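Side-chain contacts in beta-galacturonidase (Eisenbergiella tayi, PDB 6NCW), which hydrolyses beta-galacturonides as a family 2 glycoside hydrolase and may also act on beta-glucuronides: residues Y167-I172 / D401-R406; R254-E259 / S369-G374. One frame throughout, in Å; residues are numbered along the deposited sequence.

From the N terminus, the chain first passes 167-172, in the immunoglobulin-like sandwich, then 254-259, on the antiparallel strands that precede the barrel. Strand 370-374 of the TIM barrel returns to 254-259 and closes interaction 2; after helix 384-400, the loop 401-406 meets 167-172 and closes interaction 1. The loop closed by interaction 2 is thus nested inside that closed by interaction 1. The pair illustrates how side chains join the sandwich and barrel parts of a family 2 glycoside hydrolase. Their centres lie about 11 Å apart, and they touch: Pro405 CD packs 3.1 Å from Tyr371 O, where loop 401-406 runs beside strand 370-374.

Interaction 1: residues Y167-I172 / D401-R406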
ATOM      1  N   TYR A 167     -26.983  19.948 -45.240  1.00 35.47           N
ATOM      2  CA  TYR A 167     -26.343  21.077 -45.892  1.00 39.33           C
ATOM      3  C   TYR A 167     -25.094  21.476 -45.104  1.00 37.61           C
ATOM      4  O   TYR A 167     -24.853  21.007 -43.988  1.00 37.25           O
ATOM      5  CB  TYR A 167     -27.321  22.252 -46.021  1.00 41.05           C
ATOM      6  CG  TYR A 167     -28.392  22.028 -47.074  1.00 48.20           C
ATOM      7  CD1 TYR A 167     -28.417  22.785 -48.247  1.00 45.56           C
ATOM      8  CD2 TYR A 167     -29.365  21.049 -46.907  1.00 48.69           C
ATOM      9  CE1 TYR A 167     -29.398  22.578 -49.219  1.00 51.17           C
ATOM     10  CE2 TYR A 167     -30.346  20.836 -47.873  1.00 51.44           C
ATOM     11  CZ  TYR A 167     -30.357  21.601 -49.023  1.00 52.63           C
ATOM     12  OH  TYR A 167     -31.324  21.383 -49.975  1.00 62.76           O
ATOM     13  N   GLY A 168     -24.285  22.333 -45.700  1.00 36.87           N
ATOM     14  CA  GLY A 168     -23.023  22.720 -45.098  1.00 33.61           C
ATOM     15  C   GLY A 168     -22.576  24.071 -45.596  1.00 32.27           C
ATOM     16  O   GLY A 168     -22.922  24.497 -46.702  1.00 40.97           O
ATOM     17  N   LYS A 169     -21.785  24.745 -44.769  1.00 29.01           N
ATOM     18  CA  LYS A 169     -21.212  26.053 -45.039  1.00 26.24           C
ATOM     19  C   LYS A 169     -19.758  26.039 -44.578  1.00 32.32           C
ATOM     20  O   LYS A 169     -19.453  25.496 -43.515  1.00 30.63           O
ATOM     21  CB  LYS A 169     -22.032  27.130 -44.308  1.00 33.32           C
ATOM     22  CG  LYS A 169     -21.423  28.502 -44.228  1.00 40.64           C
ATOM     23  CD  LYS A 169     -22.327  29.445 -43.428  1.00 41.47           C
ATOM     24  CE  LYS A 169     -22.281  29.127 -41.935  1.00 42.50           C
ATOM     25  NZ  LYS A 169     -22.765  30.268 -41.088  1.00 39.38           N
ATOM     26  N   ALA A 170     -18.859  26.601 -45.379  1.00 32.06           N
ATOM     27  CA  ALA A 170     -17.442  26.669 -45.049  1.00 30.21           C
ATOM     28  C   ALA A 170     -16.986  28.122 -45.005  1.00 36.59           C
ATOM     29  O   ALA A 170     -17.414  28.941 -45.816  1.00 35.16           O
ATOM     30  CB  ALA A 170     -16.593  25.906 -46.055  1.00 31.14           C
ATOM     31  N   GLU A 171     -16.122  28.441 -44.053  1.00 32.39           N
ATOM     32  CA  GLU A 171     -15.583  29.783 -43.916  1.00 30.42           C
ATOM     33  C   GLU A 171     -14.084  29.633 -43.747  1.00 36.72           C
ATOM     34  O   GLU A 171     -13.625  28.794 -42.964  1.00 35.04           O
ATOM     35  CB  GLU A 171     -16.204  30.526 -42.731  1.00 31.64           C
ATOM     36  CG  GLU A 171     -15.737  31.968 -42.568  1.00 39.77           C
ATOM     37  CD  GLU A 171     -16.363  32.669 -41.355  1.00 46.72           C
ATOM     38  OE1 GLU A 171     -15.817  33.708 -40.919  1.00 41.08           O
ATOM     39  OE2 GLU A 171     -17.399  32.186 -40.843  1.00 50.28           O
ATOM     40  N   ILE A 172     -13.326  30.404 -44.512  1.00 35.81           N
ATOM     41  CA  ILE A 172     -11.882  30.268 -44.552  1.00 33.97           C
ATOM     42  C   ILE A 172     -11.268  31.628 -44.316  1.00 37.76           C
ATOM     43  O   ILE A 172     -11.752  32.633 -44.844  1.00 39.44           O
ATOM     44  CB  ILE A 172     -11.407  29.689 -45.896  1.00 38.40           C
ATOM     45  CG1 ILE A 172     -12.195  28.430 -46.200  1.00 35.75           C
ATOM     46  CG2 ILE A 172      -9.932  29.368 -45.844  1.00 37.73           C
ATOM     47  CD1 ILE A 172     -11.572  27.615 -47.242  1.00 48.21           C
ATOM     48  N   ASP A 401     -19.246  31.187 -32.369  1.00 29.85           N
ATOM     49  CA  ASP A 401     -19.920  29.936 -32.707  1.00 28.59           C
ATOM     50  C   ASP A 401     -21.388  30.082 -32.349  1.00 29.58           C
ATOM     51  O   ASP A 401     -21.800  29.807 -31.216  1.00 29.81           O
ATOM     52  CB  ASP A 401     -19.288  28.756 -31.979  1.00 28.01           C
ATOM     53  CG  ASP A 401     -20.019  27.456 -32.224  1.00 30.44           C
ATOM     54  OD1 ASP A 401     -19.469  26.397 -31.836  1.00 27.25           O
ATOM     55  OD2 ASP A 401     -21.131  27.488 -32.808  1.00 32.52           O
ATOM     56  N   PRO A 402     -22.218  30.524 -33.296  1.00 33.57           N
ATOM     57  CA  PRO A 402     -23.622  30.796 -32.972  1.00 28.07           C
ATOM     58  C   PRO A 402     -24.499  29.557 -32.850  1.00 34.38           C
ATOM     59  O   PRO A 402     -25.687  29.698 -32.539  1.00 37.71           O
ATOM     60  CB  PRO A 402     -24.072  31.684 -34.144  1.00 34.73           C
ATOM     61  CG  PRO A 402     -23.177  31.309 -35.276  1.00 36.81           C
ATOM     62  CD  PRO A 402     -21.853  30.961 -34.661  1.00 32.40           C
ATOM     63  N   TYR A 403     -23.965  28.350 -33.036  1.00 30.59           N
ATOM     64  CA  TYR A 403     -24.794  27.157 -33.153  1.00 31.03           C
ATOM     65  C   TYR A 403     -24.735  26.224 -31.945  1.00 38.77           C
ATOM     66  O   TYR A 403     -25.788  25.758 -31.490  1.00 40.28           O
ATOM     67  CB  TYR A 403     -24.412  26.403 -34.434  1.00 36.06           C
ATOM     68  CG  TYR A 403     -24.489  27.315 -35.649  1.00 38.01           C
ATOM     69  CD1 TYR A 403     -23.345  27.697 -36.347  1.00 36.96           C
ATOM     70  CD2 TYR A 403     -25.710  27.837 -36.062  1.00 38.42           C
ATOM     71  CE1 TYR A 403     -23.428  28.553 -37.449  1.00 37.75           C
ATOM     72  CE2 TYR A 403     -25.803  28.692 -37.156  1.00 35.25           C
ATOM     73  CZ  TYR A 403     -24.669  29.049 -37.845  1.00 37.41           C
ATOM     74  OH  TYR A 403     -24.785  29.903 -38.929  1.00 37.73           O
ATOM     75  N   ARG A 404     -23.554  25.953 -31.383  1.00 32.56           N
ATOM     76  CA  ARG A 404     -23.474  25.046 -30.243  1.00 29.35           C
ATOM     77  C   ARG A 404     -24.086  25.664 -28.986  1.00 25.66           C
ATOM     78  O   ARG A 404     -23.970  26.871 -28.750  1.00 27.60           O
ATOM     79  CB  ARG A 404     -22.029  24.668 -29.942  1.00 28.43           C
ATOM     80  CG  ARG A 404     -21.390  23.656 -30.871  1.00 27.66           C
ATOM     81  CD  ARG A 404     -19.942  23.507 -30.460  1.00 25.94           C
ATOM     82  NE  ARG A 404     -19.207  22.454 -31.142  1.00 22.15           N
ATOM     83  CZ  ARG A 404     -18.390  22.661 -32.173  1.00 24.33           C
ATOM     84  NH1 ARG A 404     -18.225  23.892 -32.657  1.00 19.89           N
ATOM     85  NH2 ARG A 404     -17.725  21.639 -32.707  1.00 19.40           N
ATOM     86  N   PRO A 405     -24.712  24.852 -28.144  1.00 24.04           N
ATOM     87  CA  PRO A 405     -25.189  25.354 -26.850  1.00 24.38           C
ATOM     88  C   PRO A 405     -24.031  25.723 -25.929  1.00 24.59           C
ATOM     89  O   PRO A 405     -22.886  25.304 -26.117  1.00 24.13           O
ATOM     90  CB  PRO A 405     -25.992  24.176 -26.286  1.00 24.49           C
ATOM     91  CG  PRO A 405     -25.415  22.985 -26.933  1.00 26.71           C
ATOM     92  CD  PRO A 405     -25.013  23.424 -28.328  1.00 23.83           C
ATOM     93  N   ARG A 406     -24.347  26.534 -24.923  1.00 20.85           N
ATOM     94  CA  ARG A 406     -23.376  26.990 -23.938  1.00 23.91           C
ATOM     95  C   ARG A 406     -23.892  26.709 -22.537  1.00 23.90           C
ATOM     96  O   ARG A 406     -25.101  26.583 -22.315  1.00 23.31           O
ATOM     97  CB  ARG A 406     -23.099  28.491 -24.061  1.00 22.55           C
ATOM     98  CG  ARG A 406     -22.811  28.956 -25.481  1.00 27.69           C
ATOM     99  CD  ARG A 406     -23.080  30.469 -25.626  1.00 25.70           C
ATOM    100  NE  ARG A 406     -24.510  30.750 -25.622  1.00 25.39           N
ATOM    101  CZ  ARG A 406     -25.039  31.965 -25.670  1.00 27.03           C
ATOM    102  NH1 ARG A 406     -24.259  33.036 -25.740  1.00 28.26           N
ATOM    103  NH2 ARG A 406     -26.352  32.110 -25.659  1.00 26.13           N
TER
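At the junction of the immunoglobulin-like beta-sandwich and the TIM barrel, a side-chain hydrogen bond links Lys169 of strand 165-176 to Tyr403 in the loop after helix 384-400. Lys169 NZ donates to Tyr403 OH over 3.0 Å, while the nearest CA atoms, those of the same two residues, stand 12.5 Å apart, so the gap is bridged by two long side chains that cross at about a right angle. The lysine leaves its strand with CG anti to the backbone N (chi1 167°) and bends at chi3, which carries NZ to the edge of the phenol ring, near its plane. One ring face is packed by Pro402 CG, 3.5 Å above the plane and offset toward the rim. Phe160, on the neighbouring sandwich strand 150-162, meets the ring edge-to-face, giving this surface contact an apolar side as well. Just past the helix, Asp401 OD2 accepts from Tyr403 N at 3.0 Å, an Asx turn, and from Arg404 N at 3.2 Å, the wider Asx motif, both from the same face of the carboxylate. The other oxygen, Asp401 OD1, forms a salt bridge with Arg404 NH1 at 2.9 Å, in the guanidinium plane, and also accepts from Trp373 NE1.

Interaction 2: residues R254-E259 / S369-G374; sequences REIRTE and SIYIWG
With CG wedged between its backbone N and carbonyl carbon (chi1 55°) and the chain bent at chi2 (98°), Arg254 carries its guanidinium to strand 370-374, while Ile256, with CG1 anti to its backbone N, lays CG1 and CD1 against Tyr371. The contact lies at the end of the TIM barrel where strand 370-374 begins: 370-374 is one of the parallel barrel strands, flanked by 329-333 and 406-410, whereas 256-259 pairs with 262-265 in the antiparallel strands that lead into the barrel. No backbone pairing joins the two segments, whose closest CA atoms, those of Ile256 and Tyr371, are 6.2 Å apart; side chains make the connection. Arg254 NH2 gives Ile370 O a weak, bent bond of 2.9 Å (129° at the hydrogen), the oxygen lying oblique to the guanidinium plane. Its stronger partner is Pro368 O, which takes the NE hydrogen, so one arginine spans two backbone carbonyls, Pro368 O just before the strand and Ile370 O in its first residue. Ile370 O also accepts from Arg404 NE, and the two arginines bring their NH2 groups close, a like-charge approach that their shared carbonyl acceptor probably eases. Next to this polar end, Ile256 CG2 packs 3.8 Å from the plane of the Arg254 guanidinium, offset toward its rim, which links the two halves of the contact. The isoleucine and Tyr371 side chains run at a slant to each other, and Ile256 CG1 also lies against the tyrosine's backbone, 3.4 Å from Tyr371 O. The phenol leads away from 254-259, and its OH is hydrogen-bonded to Tyr508 OH; the ring meets the isoleucine near its root, where Tyr371 CD2 lies 3.9 Å from Ile256 CD1.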
ATOM      1  N   ARG A 254     -23.291  16.364 -37.777  1.00 27.03           N
ATOM      2  CA  ARG A 254     -24.239  16.144 -36.697  1.00 26.04           C
ATOM      3  C   ARG A 254     -24.830  17.478 -36.280  1.00 27.01           C
ATOM      4  O   ARG A 254     -24.190  18.524 -36.404  1.00 27.00           O
ATOM      5  CB  ARG A 254     -23.590  15.450 -35.481  1.00 29.34           C
ATOM      6  CG  ARG A 254     -22.347  16.161 -34.919  1.00 29.42           C
ATOM      7  CD  ARG A 254     -22.719  16.992 -33.738  1.00 28.69           C
ATOM      8  NE  ARG A 254     -21.641  17.844 -33.245  1.00 27.08           N
ATOM      9  CZ  ARG A 254     -21.532  19.141 -33.510  1.00 30.08           C
ATOM     10  NH1 ARG A 254     -22.416  19.741 -34.297  1.00 29.27           N
ATOM     11  NH2 ARG A 254     -20.543  19.841 -32.978  1.00 27.71           N
ATOM     12  N   GLU A 255     -26.050  17.430 -35.762  1.00 25.45           N
ATOM     13  CA  GLU A 255     -26.716  18.608 -35.231  1.00 29.89           C
ATOM     14  C   GLU A 255     -26.783  18.511 -33.713  1.00 28.31           C
ATOM     15  O   GLU A 255     -27.130  17.460 -33.167  1.00 28.09           O
ATOM     16  CB  GLU A 255     -28.128  18.750 -35.809  1.00 24.43           C
ATOM     17  CG  GLU A 255     -28.850  19.989 -35.333  1.00 30.18           C
ATOM     18  CD  GLU A 255     -30.301  20.056 -35.838  1.00 37.77           C
ATOM     19  OE1 GLU A 255     -30.569  20.878 -36.744  1.00 36.46           O
ATOM     20  OE2 GLU A 255     -31.159  19.278 -35.342  1.00 33.64           O
ATOM     21  N   ILE A 256     -26.467  19.606 -33.036  1.00 27.83           N
ATOM     22  CA  ILE A 256     -26.642  19.694 -31.597  1.00 26.15           C
ATOM     23  C   ILE A 256     -27.493  20.925 -31.328  1.00 29.21           C
ATOM     24  O   ILE A 256     -27.141  22.033 -31.745  1.00 29.05           O
ATOM     25  CB  ILE A 256     -25.302  19.752 -30.841  1.00 22.07           C
ATOM     26  CG1 ILE A 256     -25.558  19.827 -29.345  1.00 21.94           C
ATOM     27  CG2 ILE A 256     -24.458  20.940 -31.264  1.00 32.51           C
ATOM     28  CD1 ILE A 256     -26.030  18.524 -28.786  1.00 23.94           C
ATOM     29  N   ARG A 257     -28.639  20.727 -30.686  1.00 30.00           N
ATOM     30  CA  ARG A 257     -29.484  21.852 -30.310  1.00 30.40           C
ATOM     31  C   ARG A 257     -30.264  21.464 -29.064  1.00 30.86           C
ATOM     32  O   ARG A 257     -30.386  20.283 -28.734  1.00 29.08           O
ATOM     33  CB  ARG A 257     -30.426  22.274 -31.454  1.00 30.51           C
ATOM     34  CG  ARG A 257     -31.263  21.161 -32.028  1.00 31.22           C
ATOM     35  CD  ARG A 257     -32.195  21.626 -33.167  1.00 31.27           C
ATOM     36  NE  ARG A 257     -33.050  20.515 -33.584  1.00 30.88           N
ATOM     37  CZ  ARG A 257     -34.304  20.331 -33.172  1.00 34.82           C
ATOM     38  NH1 ARG A 257     -34.876  21.203 -32.342  1.00 30.10           N
ATOM     39  NH2 ARG A 257     -34.989  19.271 -33.593  1.00 34.26           N
ATOM     40  N   THR A 258     -30.774  22.474 -28.363  1.00 28.84           N
ATOM     41  CA  THR A 258     -31.684  22.249 -27.253  1.00 29.34           C
ATOM     42  C   THR A 258     -33.100  22.600 -27.679  1.00 34.92           C
ATOM     43  O   THR A 258     -33.326  23.501 -28.493  1.00 28.37           O
ATOM     44  CB  THR A 258     -31.305  23.071 -26.019  1.00 28.17           C
ATOM     45  OG1 THR A 258     -31.380  24.469 -26.334  1.00 29.96           O
ATOM     46  CG2 THR A 258     -29.898  22.738 -25.570  1.00 24.93           C
ATOM     47  N   GLU A 259     -34.053  21.870 -27.111  1.00 28.99           N
ATOM     48  CA  GLU A 259     -35.469  22.107 -27.349  1.00 31.56           C
ATOM     49  C   GLU A 259     -36.176  21.772 -26.046  1.00 28.97           C
ATOM     50  O   GLU A 259     -36.201  20.604 -25.639  1.00 34.02           O
ATOM     51  CB  GLU A 259     -35.974  21.249 -28.507  1.00 28.82           C
ATOM     52  CG  GLU A 259     -37.432  21.412 -28.840  1.00 30.61           C
ATOM     53  CD  GLU A 259     -37.805  20.635 -30.090  1.00 42.00           C
ATOM     54  OE1 GLU A 259     -37.552  21.137 -31.214  1.00 45.22           O
ATOM     55  OE2 GLU A 259     -38.333  19.508 -29.949  1.00 46.21           O
ATOM     56  N   SER A 369     -17.063  16.028 -31.943  1.00 20.14           N
ATOM     57  CA  SER A 369     -17.287  15.537 -30.582  1.00 20.29           C
ATOM     58  C   SER A 369     -17.735  16.652 -29.652  1.00 18.76           C
ATOM     59  O   SER A 369     -18.530  16.419 -28.730  1.00 19.42           O
ATOM     60  CB  SER A 369     -16.018  14.885 -30.036  1.00 19.46           C
ATOM     61  OG  SER A 369     -14.957  15.828 -29.995  1.00 23.03           O
ATOM     62  N   ILE A 370     -17.244  17.868 -29.873  1.00 18.73           N
ATOM     63  CA  ILE A 370     -17.576  18.981 -28.992  1.00 16.47           C
ATOM     64  C   ILE A 370     -19.028  19.360 -29.244  1.00 22.05           C
ATOM     65  O   ILE A 370     -19.358  19.854 -30.324  1.00 19.35           O
ATOM     66  CB  ILE A 370     -16.657  20.173 -29.221  1.00 17.90           C
ATOM     67  CG1 ILE A 370     -15.201  19.816 -28.881  1.00 19.35           C
ATOM     68  CG2 ILE A 370     -17.123  21.327 -28.354  1.00 20.12           C
ATOM     69  CD1 ILE A 370     -14.225  20.860 -29.397  1.00 18.13           C
ATOM     70  N   TYR A 371     -19.901  19.134 -28.260  1.00 20.19           N
ATOM     71  CA  TYR A 371     -21.303  19.476 -28.436  1.00 19.40           C
ATOM     72  C   TYR A 371     -21.737  20.678 -27.608  1.00 23.85           C
ATOM     73  O   TYR A 371     -22.837  21.202 -27.839  1.00 24.69           O
ATOM     74  CB  TYR A 371     -22.195  18.265 -28.106  1.00 22.61           C
ATOM     75  CG  TYR A 371     -22.329  18.009 -26.624  1.00 24.00           C
ATOM     76  CD1 TYR A 371     -21.333  17.329 -25.916  1.00 21.11           C
ATOM     77  CD2 TYR A 371     -23.445  18.464 -25.929  1.00 23.34           C
ATOM     78  CE1 TYR A 371     -21.461  17.098 -24.567  1.00 21.49           C
ATOM     79  CE2 TYR A 371     -23.579  18.252 -24.583  1.00 20.88           C
ATOM     80  CZ  TYR A 371     -22.588  17.572 -23.907  1.00 23.35           C
ATOM     81  OH  TYR A 371     -22.740  17.392 -22.572  1.00 21.50           O
ATOM     82  N   ILE A 372     -20.892  21.168 -26.699  1.00 19.45           N
ATOM     83  CA  ILE A 372     -21.268  22.274 -25.828  1.00 20.36           C
ATOM     84  C   ILE A 372     -20.008  23.011 -25.395  1.00 23.57           C
ATOM     85  O   ILE A 372     -18.952  22.400 -25.197  1.00 19.82           O
ATOM     86  CB  ILE A 372     -22.077  21.752 -24.620  1.00 21.14           C
ATOM     87  CG1 ILE A 372     -22.618  22.903 -23.785  1.00 19.57           C
ATOM     88  CG2 ILE A 372     -21.221  20.810 -23.782  1.00 19.30           C
ATOM     89  CD1 ILE A 372     -23.617  22.463 -22.748  1.00 22.91           C
ATOM     90  N   TRP A 373     -20.115  24.334 -25.263  1.00 21.68           N
ATOM     91  CA  TRP A 373     -19.042  25.151 -24.706  1.00 24.64           C
ATOM     92  C   TRP A 373     -19.357  25.507 -23.257  1.00 20.64           C
ATOM     93  O   TRP A 373     -20.449  25.996 -22.960  1.00 21.81           O
ATOM     94  CB  TRP A 373     -18.840  26.446 -25.503  1.00 21.14           C
ATOM     95  CG  TRP A 373     -18.477  26.278 -26.970  1.00 24.41           C
ATOM     96  CD1 TRP A 373     -19.217  26.686 -28.049  1.00 26.30           C
ATOM     97  CD2 TRP A 373     -17.281  25.703 -27.507  1.00 22.15           C
ATOM     98  NE1 TRP A 373     -18.562  26.393 -29.220  1.00 22.45           N
ATOM     99  CE2 TRP A 373     -17.372  25.785 -28.917  1.00 25.32           C
ATOM    100  CE3 TRP A 373     -16.146  25.111 -26.938  1.00 23.87           C
ATOM    101  CZ2 TRP A 373     -16.369  25.292 -29.764  1.00 22.32           C
ATOM    102  CZ3 TRP A 373     -15.150  24.626 -27.777  1.00 20.97           C
ATOM    103  CH2 TRP A 373     -15.268  24.723 -29.174  1.00 27.08           C
ATOM    104  N   GLY A 374     -18.378  25.336 -22.373  1.00 22.22           N
ATOM    105  CA  GLY A 374     -18.546  25.736 -20.992  1.00 19.93           C
ATOM    106  C   GLY A 374     -17.680  26.919 -20.630  1.00 19.43           C
ATOM    107  O   GLY A 374     -16.656  27.168 -21.274  1.00 18.40           O
TER